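Side-chain contacts in DUF4875 domain-containing protein (Desulfovibrio piger, PDB 4LG3), which is of unknown function, a member of the DUF4875 family, a group assigned to the CamS-like clan: residues A[151-156]-A[165-170]; A[30-35]-A[82-87]. One frame throughout, in Å; residues are numbered along the deposited sequence.

Contact 1: A[151-156]-A[165-170]; sequences RLKAAI and EKVMLN
Val167 meets two residues of helix 149-160, Ile156 by apolar contact and Lys153 by both apolar and polar contact, and is the residue of 165-170 that carries the contact. The apolar part involves Ile156 and the near side of Lys153, one helical turn apart. Val167 CG1 lies 3.8 Å from Ile156 CD1 and 3.7 Å from Lys153 CA, so this methyl rests in the groove between the two side chains. With CG1 anti to the backbone N (chi1 175°), the other methyl, CG2, is left to face Ile156 CG2 at 4.0 Å and the backbone O of Lys153 at 3.8 Å. Ile156 thus offers both its branches to one valine. It also touches Leu133 and Trp134 of helix 125-137.

The polar part is a single weak hydrogen bond, from Lys153 NZ to Val167 O at 3.3 Å. The ammonium nitrogen lies nearly in line with the carbonyl (C-O-NZ about 164°), but the angle CE-NZ-O is only about 84°, well short of tetrahedral. The lysine chain runs past the carbonyl, with its CG, CD and CE each about 3.5 Å from Val167 O, and bends at its last torsion, which is consistent with the poor angle.

Buried methyls therefore fold the loop that leads on to strand 175-176 back against the helix it follows, while the partly exposed lysine probably adds a modest electrostatic attraction to the carbonyl.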
ATOM      1  N   ARG A 151      -1.755 -13.357  22.751  1.00 77.75           N
ATOM      2  CA  ARG A 151      -1.714 -12.307  23.763  1.00 78.03           C
ATOM      3  C   ARG A 151      -1.876 -10.908  23.151  1.00 77.10           C
ATOM      4  O   ARG A 151      -2.517 -10.065  23.782  1.00 78.01           O
ATOM      5  CB  ARG A 151      -0.425 -12.401  24.600  1.00 80.61           C
ATOM      6  CG  ARG A 151      -0.612 -13.269  25.846  1.00 92.00           C
ATOM      7  CD  ARG A 151       0.643 -13.459  26.669  1.00106.24           C
ATOM      8  NE  ARG A 151       0.459 -14.507  27.679  1.00126.24           N
ATOM      9  CZ  ARG A 151       0.967 -15.737  27.600  1.00143.35           C
ATOM     10  NH1 ARG A 151       1.713 -16.091  26.558  1.00128.52           N
ATOM     11  NH2 ARG A 151       0.737 -16.620  28.565  1.00131.93           N
ATOM     12  N   LEU A 152      -1.314 -10.653  21.942  1.00 68.20           N
ATOM     13  CA  LEU A 152      -1.461  -9.350  21.282  1.00 64.88           C
ATOM     14  C   LEU A 152      -2.912  -9.141  20.835  1.00 70.26           C
ATOM     15  O   LEU A 152      -3.452  -8.058  21.074  1.00 70.37           O
ATOM     16  CB  LEU A 152      -0.495  -9.170  20.096  1.00 61.33           C
ATOM     17  CG  LEU A 152      -0.526  -7.811  19.353  1.00 61.41           C
ATOM     18  CD1 LEU A 152      -0.377  -6.621  20.305  1.00 61.34           C
ATOM     19  CD2 LEU A 152       0.527  -7.758  18.285  1.00 58.50           C
ATOM     20  N   LYS A 153      -3.538 -10.177  20.217  1.00 67.34           N
ATOM     21  CA  LYS A 153      -4.941 -10.162  19.787  1.00 67.76           C
ATOM     22  C   LYS A 153      -5.875  -9.865  20.986  1.00 74.84           C
ATOM     23  O   LYS A 153      -6.796  -9.059  20.851  1.00 74.67           O
ATOM     24  CB  LYS A 153      -5.350 -11.503  19.127  1.00 70.85           C
ATOM     25  CG  LYS A 153      -4.923 -11.680  17.674  1.00 76.57           C
ATOM     26  CD  LYS A 153      -5.477 -12.990  17.077  1.00 82.71           C
ATOM     27  CE  LYS A 153      -4.863 -13.318  15.725  1.00 89.09           C
ATOM     28  NZ  LYS A 153      -5.882 -13.692  14.701  1.00 88.87           N
ATOM     29  N   ALA A 154      -5.612 -10.497  22.154  1.00 73.40           N
ATOM     30  CA  ALA A 154      -6.403 -10.332  23.379  1.00 76.23           C
ATOM     31  C   ALA A 154      -6.303  -8.914  23.978  1.00 80.65           C
ATOM     32  O   ALA A 154      -7.321  -8.372  24.413  1.00 80.90           O
ATOM     33  CB  ALA A 154      -5.978 -11.352  24.416  1.00 79.81           C
ATOM     34  N   ALA A 155      -5.086  -8.323  24.006  1.00 76.14           N
ATOM     35  CA  ALA A 155      -4.849  -6.985  24.548  1.00 75.78           C
ATOM     36  C   ALA A 155      -5.519  -5.909  23.688  1.00 77.91           C
ATOM     37  O   ALA A 155      -6.011  -4.925  24.244  1.00 78.96           O
ATOM     38  CB  ALA A 155      -3.358  -6.723  24.658  1.00 75.81           C
ATOM     39  N   ILE A 156      -5.546  -6.096  22.335  1.00 71.06           N
ATOM     40  CA  ILE A 156      -6.191  -5.144  21.414  1.00 68.12           C
ATOM     41  C   ILE A 156      -7.699  -5.276  21.618  1.00 72.07           C
ATOM     42  O   ILE A 156      -8.382  -4.271  21.791  1.00 70.95           O
ATOM     43  CB  ILE A 156      -5.737  -5.301  19.918  1.00 67.70           C
ATOM     44  CG1 ILE A 156      -4.223  -5.014  19.760  1.00 65.20           C
ATOM     45  CG2 ILE A 156      -6.543  -4.379  18.975  1.00 66.62           C
ATOM     46  CD1 ILE A 156      -3.585  -5.592  18.521  1.00 57.13           C
ATOM     47  N   GLU A 165     -11.156 -12.479  17.589  1.00 76.94           N
ATOM     48  CA  GLU A 165     -11.218 -13.101  16.263  1.00 75.68           C
ATOM     49  C   GLU A 165     -11.398 -12.025  15.146  1.00 76.69           C
ATOM     50  O   GLU A 165     -11.256 -12.336  13.956  1.00 73.60           O
ATOM     51  CB  GLU A 165     -12.297 -14.201  16.193  1.00 79.53           C
ATOM     52  CG  GLU A 165     -13.723 -13.737  16.442  1.00 90.79           C
ATOM     53  CD  GLU A 165     -14.752 -14.849  16.380  1.00109.08           C
ATOM     54  OE1 GLU A 165     -14.815 -15.550  15.343  1.00 96.08           O
ATOM     55  OE2 GLU A 165     -15.501 -15.017  17.369  1.00102.46           O
ATOM     56  N   LYS A 166     -11.673 -10.772  15.557  1.00 72.85           N
ATOM     57  CA  LYS A 166     -11.807  -9.607  14.691  1.00 70.77           C
ATOM     58  C   LYS A 166     -10.469  -8.827  14.659  1.00 71.28           C
ATOM     59  O   LYS A 166     -10.348  -7.872  13.899  1.00 69.13           O
ATOM     60  CB  LYS A 166     -12.966  -8.708  15.186  1.00 75.85           C
ATOM     61  CG  LYS A 166     -14.127  -8.535  14.203  1.00101.57           C
ATOM     62  CD  LYS A 166     -13.855  -7.434  13.152  1.00116.79           C
ATOM     63  CE  LYS A 166     -15.001  -7.201  12.185  1.00129.50           C
ATOM     64  NZ  LYS A 166     -14.671  -6.145  11.181  1.00132.77           N
ATOM     65  N   VAL A 167      -9.461  -9.253  15.470  1.00 66.52           N
ATOM     66  CA  VAL A 167      -8.144  -8.613  15.579  1.00 63.89           C
ATOM     67  C   VAL A 167      -7.099  -9.346  14.708  1.00 67.94           C
ATOM     68  O   VAL A 167      -6.759 -10.497  14.964  1.00 69.39           O
ATOM     69  CB  VAL A 167      -7.668  -8.492  17.063  1.00 68.56           C
ATOM     70  CG1 VAL A 167      -6.248  -7.942  17.163  1.00 66.27           C
ATOM     71  CG2 VAL A 167      -8.623  -7.634  17.881  1.00 69.97           C
HETATM   72  N   MSE A 168      -6.580  -8.644  13.694  1.00 63.42           N
HETATM   73  CA  MSE A 168      -5.546  -9.104  12.767  1.00 60.85           C
HETATM   74  C   MSE A 168      -4.938  -7.920  12.064  1.00 60.23           C
HETATM   75  O   MSE A 168      -5.604  -6.888  11.894  1.00 60.27           O
HETATM   76  CB  MSE A 168      -6.082 -10.112  11.751  1.00 63.59           C
HETATM   77  CG  MSE A 168      -7.107  -9.537  10.783  1.00 70.85           C
HETATM   78 SE   MSE A 168      -8.233 -10.978  10.185  0.75 81.94          SE
HETATM   79  CE  MSE A 168      -9.337 -11.168  11.748  1.00 81.28           C
ATOM     80  N   LEU A 169      -3.665  -8.063  11.663  1.00 52.11           N
ATOM     81  CA  LEU A 169      -2.939  -7.028  10.964  1.00 48.04           C
ATOM     82  C   LEU A 169      -3.443  -6.926   9.522  1.00 54.54           C
ATOM     83  O   LEU A 169      -3.638  -5.812   9.026  1.00 53.35           O
ATOM     84  CB  LEU A 169      -1.412  -7.283  11.019  1.00 45.90           C
ATOM     85  CG  LEU A 169      -0.485  -6.314  10.213  1.00 46.07           C
ATOM     86  CD1 LEU A 169      -0.613  -4.830  10.669  1.00 44.01           C
ATOM     87  CD2 LEU A 169       0.932  -6.792  10.203  1.00 44.05           C
ATOM     88  N   ASN A 170      -3.649  -8.086   8.860  1.00 53.40           N
ATOM     89  CA  ASN A 170      -4.042  -8.151   7.462  1.00 52.45           C
ATOM     90  C   ASN A 170      -5.465  -8.759   7.314  1.00 56.38           C
ATOM     91  O   ASN A 170      -5.607  -9.978   7.132  1.00 57.09           O
ATOM     92  CB  ASN A 170      -2.983  -8.935   6.660  1.00 53.67           C
ATOM     93  CG  ASN A 170      -2.716  -8.380   5.277  1.00 83.80           C
ATOM     94  OD1 ASN A 170      -3.591  -7.811   4.603  1.00 71.78           O
ATOM     95  ND2 ASN A 170      -1.483  -8.536   4.827  1.00 81.28           N
TER

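Contact 2: A[30-35]-A[82-87]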
ATOM      1  N   ARG A  30       6.269   4.627  -2.161  1.00 35.16           N
ATOM      2  CA  ARG A  30       5.192   4.178  -1.263  1.00 33.38           C
ATOM      3  C   ARG A  30       4.223   5.320  -1.140  1.00 38.59           C
ATOM      4  O   ARG A  30       4.633   6.457  -0.880  1.00 39.22           O
ATOM      5  CB  ARG A  30       5.708   3.753   0.105  1.00 31.26           C
ATOM      6  CG  ARG A  30       6.753   2.647   0.072  1.00 32.77           C
ATOM      7  CD  ARG A  30       6.860   2.012   1.444  1.00 42.19           C
ATOM      8  NE  ARG A  30       5.787   1.033   1.671  1.00 46.35           N
ATOM      9  CZ  ARG A  30       5.935  -0.282   1.554  1.00 51.17           C
ATOM     10  NH1 ARG A  30       7.116  -0.800   1.247  1.00 36.42           N
ATOM     11  NH2 ARG A  30       4.913  -1.092   1.785  1.00 38.62           N
ATOM     12  N   ILE A  31       2.937   5.043  -1.368  1.00 35.01           N
ATOM     13  CA  ILE A  31       1.903   6.063  -1.300  1.00 34.17           C
ATOM     14  C   ILE A  31       0.835   5.624  -0.311  1.00 39.79           C
ATOM     15  O   ILE A  31       0.772   4.445   0.058  1.00 40.95           O
ATOM     16  CB  ILE A  31       1.313   6.405  -2.718  1.00 36.37           C
ATOM     17  CG1 ILE A  31       0.634   5.204  -3.386  1.00 34.53           C
ATOM     18  CG2 ILE A  31       2.380   7.086  -3.637  1.00 37.58           C
ATOM     19  CD1 ILE A  31      -0.349   5.553  -4.539  1.00 41.18           C
ATOM     20  N   VAL A  32       0.006   6.581   0.135  1.00 35.54           N
ATOM     21  CA  VAL A  32      -1.156   6.339   1.004  1.00 34.92           C
ATOM     22  C   VAL A  32      -2.336   7.143   0.447  1.00 41.11           C
ATOM     23  O   VAL A  32      -2.123   8.187  -0.189  1.00 40.05           O
ATOM     24  CB  VAL A  32      -0.952   6.651   2.530  1.00 37.41           C
ATOM     25  CG1 VAL A  32       0.030   5.691   3.189  1.00 36.74           C
ATOM     26  CG2 VAL A  32      -0.562   8.114   2.777  1.00 36.96           C
ATOM     27  N   LEU A  33      -3.572   6.694   0.758  1.00 39.33           N
ATOM     28  CA  LEU A  33      -4.782   7.412   0.404  1.00 40.02           C
ATOM     29  C   LEU A  33      -4.994   8.544   1.377  1.00 45.07           C
ATOM     30  O   LEU A  33      -4.834   8.349   2.590  1.00 46.13           O
ATOM     31  CB  LEU A  33      -6.011   6.502   0.399  1.00 40.46           C
ATOM     32  CG  LEU A  33      -6.048   5.371  -0.605  1.00 43.93           C
ATOM     33  CD1 LEU A  33      -7.349   4.617  -0.474  1.00 44.71           C
ATOM     34  CD2 LEU A  33      -5.804   5.866  -2.051  1.00 42.06           C
ATOM     35  N   VAL A  34      -5.361   9.720   0.859  1.00 40.12           N
ATOM     36  CA  VAL A  34      -5.615  10.893   1.700  1.00 39.87           C
ATOM     37  C   VAL A  34      -6.994  11.488   1.431  1.00 45.15           C
ATOM     38  O   VAL A  34      -7.639  11.196   0.418  1.00 44.28           O
ATOM     39  CB  VAL A  34      -4.523  11.992   1.573  1.00 42.51           C
ATOM     40  CG1 VAL A  34      -3.159  11.463   2.019  1.00 41.55           C
ATOM     41  CG2 VAL A  34      -4.467  12.576   0.159  1.00 41.36           C
ATOM     42  N   GLU A  35      -7.438  12.338   2.358  1.00 44.28           N
ATOM     43  CA  GLU A  35      -8.680  13.106   2.198  1.00 45.66           C
ATOM     44  C   GLU A  35      -8.533  14.442   2.889  1.00 49.53           C
ATOM     45  O   GLU A  35      -7.641  14.594   3.713  1.00 46.78           O
ATOM     46  CB  GLU A  35      -9.905  12.332   2.730  1.00 47.40           C
ATOM     47  CG  GLU A  35      -9.916  12.126   4.232  1.00 54.95           C
ATOM     48  CD  GLU A  35     -11.084  11.308   4.733  1.00 75.13           C
ATOM     49  OE1 GLU A  35     -12.229  11.578   4.308  1.00 78.78           O
ATOM     50  OE2 GLU A  35     -10.854  10.396   5.556  1.00 73.61           O
ATOM     51  N   SER A  82      -2.083   0.782   3.467  1.00 39.47           N
ATOM     52  CA  SER A  82      -3.375   0.999   4.137  1.00 41.04           C
ATOM     53  C   SER A  82      -3.416   2.320   4.897  1.00 46.63           C
ATOM     54  O   SER A  82      -4.488   2.902   5.059  1.00 49.12           O
ATOM     55  CB  SER A  82      -3.694  -0.150   5.085  1.00 43.90           C
ATOM     56  OG  SER A  82      -2.678  -0.314   6.061  1.00 50.39           O
ATOM     57  N   GLN A  83      -2.257   2.790   5.353  1.00 41.62           N
ATOM     58  CA  GLN A  83      -2.104   4.021   6.110  1.00 41.85           C
ATOM     59  C   GLN A  83      -0.622   4.300   6.388  1.00 43.42           C
ATOM     60  O   GLN A  83       0.195   3.384   6.270  1.00 41.63           O
ATOM     61  CB  GLN A  83      -2.876   3.902   7.451  1.00 45.04           C
ATOM     62  CG  GLN A  83      -2.349   2.832   8.414  1.00 49.88           C
ATOM     63  CD  GLN A  83      -3.148   2.738   9.667  1.00 58.64           C
ATOM     64  OE1 GLN A  83      -3.729   3.699  10.168  1.00 67.77           O
ATOM     65  NE2 GLN A  83      -3.215   1.570  10.192  1.00 57.22           N
ATOM     66  N   PRO A  84      -0.233   5.530   6.807  1.00 39.22           N
ATOM     67  CA  PRO A  84       1.170   5.734   7.239  1.00 38.17           C
ATOM     68  C   PRO A  84       1.456   4.890   8.491  1.00 44.01           C
ATOM     69  O   PRO A  84       0.563   4.629   9.285  1.00 44.94           O
ATOM     70  CB  PRO A  84       1.235   7.232   7.568  1.00 38.81           C
ATOM     71  CG  PRO A  84       0.021   7.823   6.964  1.00 43.03           C
ATOM     72  CD  PRO A  84      -1.028   6.759   6.996  1.00 39.37           C
ATOM     73  N   GLY A  85       2.680   4.467   8.667  1.00 40.85           N
ATOM     74  CA  GLY A  85       3.029   3.682   9.838  1.00 41.87           C
ATOM     75  C   GLY A  85       4.241   2.794   9.667  1.00 43.94           C
ATOM     76  O   GLY A  85       4.808   2.727   8.575  1.00 41.72           O
ATOM     77  N   PRO A  86       4.647   2.078  10.738  1.00 41.96           N
ATOM     78  CA  PRO A  86       5.804   1.158  10.612  1.00 42.59           C
ATOM     79  C   PRO A  86       5.450  -0.072   9.759  1.00 49.20           C
ATOM     80  O   PRO A  86       4.301  -0.228   9.356  1.00 49.87           O
ATOM     81  CB  PRO A  86       6.128   0.789  12.069  1.00 45.22           C
ATOM     82  CG  PRO A  86       4.830   0.955  12.793  1.00 49.35           C
ATOM     83  CD  PRO A  86       4.076   2.057  12.103  1.00 43.46           C
ATOM     84  N   ALA A  87       6.429  -0.946   9.490  1.00 46.48           N
ATOM     85  CA  ALA A  87       6.263  -2.150   8.669  1.00 45.43           C
ATOM     86  C   ALA A  87       5.058  -2.999   9.077  1.00 50.76           C
ATOM     87  O   ALA A  87       4.349  -3.492   8.204  1.00 51.71           O
ATOM     88  CB  ALA A  87       7.525  -3.001   8.743  1.00 46.47           C
TER
HETATM   89  O   HOH W   1      -3.894   6.077   4.126  1.00 46.00           O
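Val32, on strand 26-36, sets one methyl over the peptide bond that joins Gln83 to Pro84. Its CG1 is 3.5 Å from Gln83 C, and the line between these two atoms stands within about 10° of the normal to the peptide plane. The methyl therefore sits over the face of the amide. The same CG1 is 3.6 Å from Pro84 N and 4.1 Å from Pro84 CD, so it meets the proline at its nitrogen and at the carbon bonded to it. The torsion accounts for this choice of branch: CG1 is anti to the carbonyl carbon of Val32 (chi1 -68°), which swings it toward 82-87, whereas CG2 is lodged between the backbone N and carbonyl carbon.

The side chain of Gln83 leaves the other way. It starts away from the strand, and NE2 has its main hydrogen bond to Leu128 O on helix 125-137, so Gln83 offers Val32 backbone alone. Pro84 also touches Ala44 of strand 42-44.

No direct hydrogen bond crosses between the segments. A water lies 2.9 Å from Leu33 O and, in a weak bond, 3.4 Å from Ser82 O; it has more acceptors around it than protons, so this bridge is tentative.

Since the loop leaves strand 75-81, which pairs in parallel with 26-36, the pairing gives way here to a dispersion contact between a methyl and an amide face, with at most that uncertain water link between carbonyls.

Both contacts lie near helix 125-137 and do not touch: their centres are about 20 Å apart, although their nearest atoms approach to about 5 Å. Contact 1 is peripheral, its centre about 21 Å from the centre of the chain; that of contact 2, on the large mixed sheet, is about 7 Å from it. Gln131 of that helix links them, since its NE2 bonds to Leu169 O of 165-170 and its OE1 accepts a bond from Ser82 OG of 82-87. A bound 1,2-ethanediol lies about 4 Å from the side chain of Pro84, in contact 2; though probably from the crystallisation liquor, it may mark a pocket.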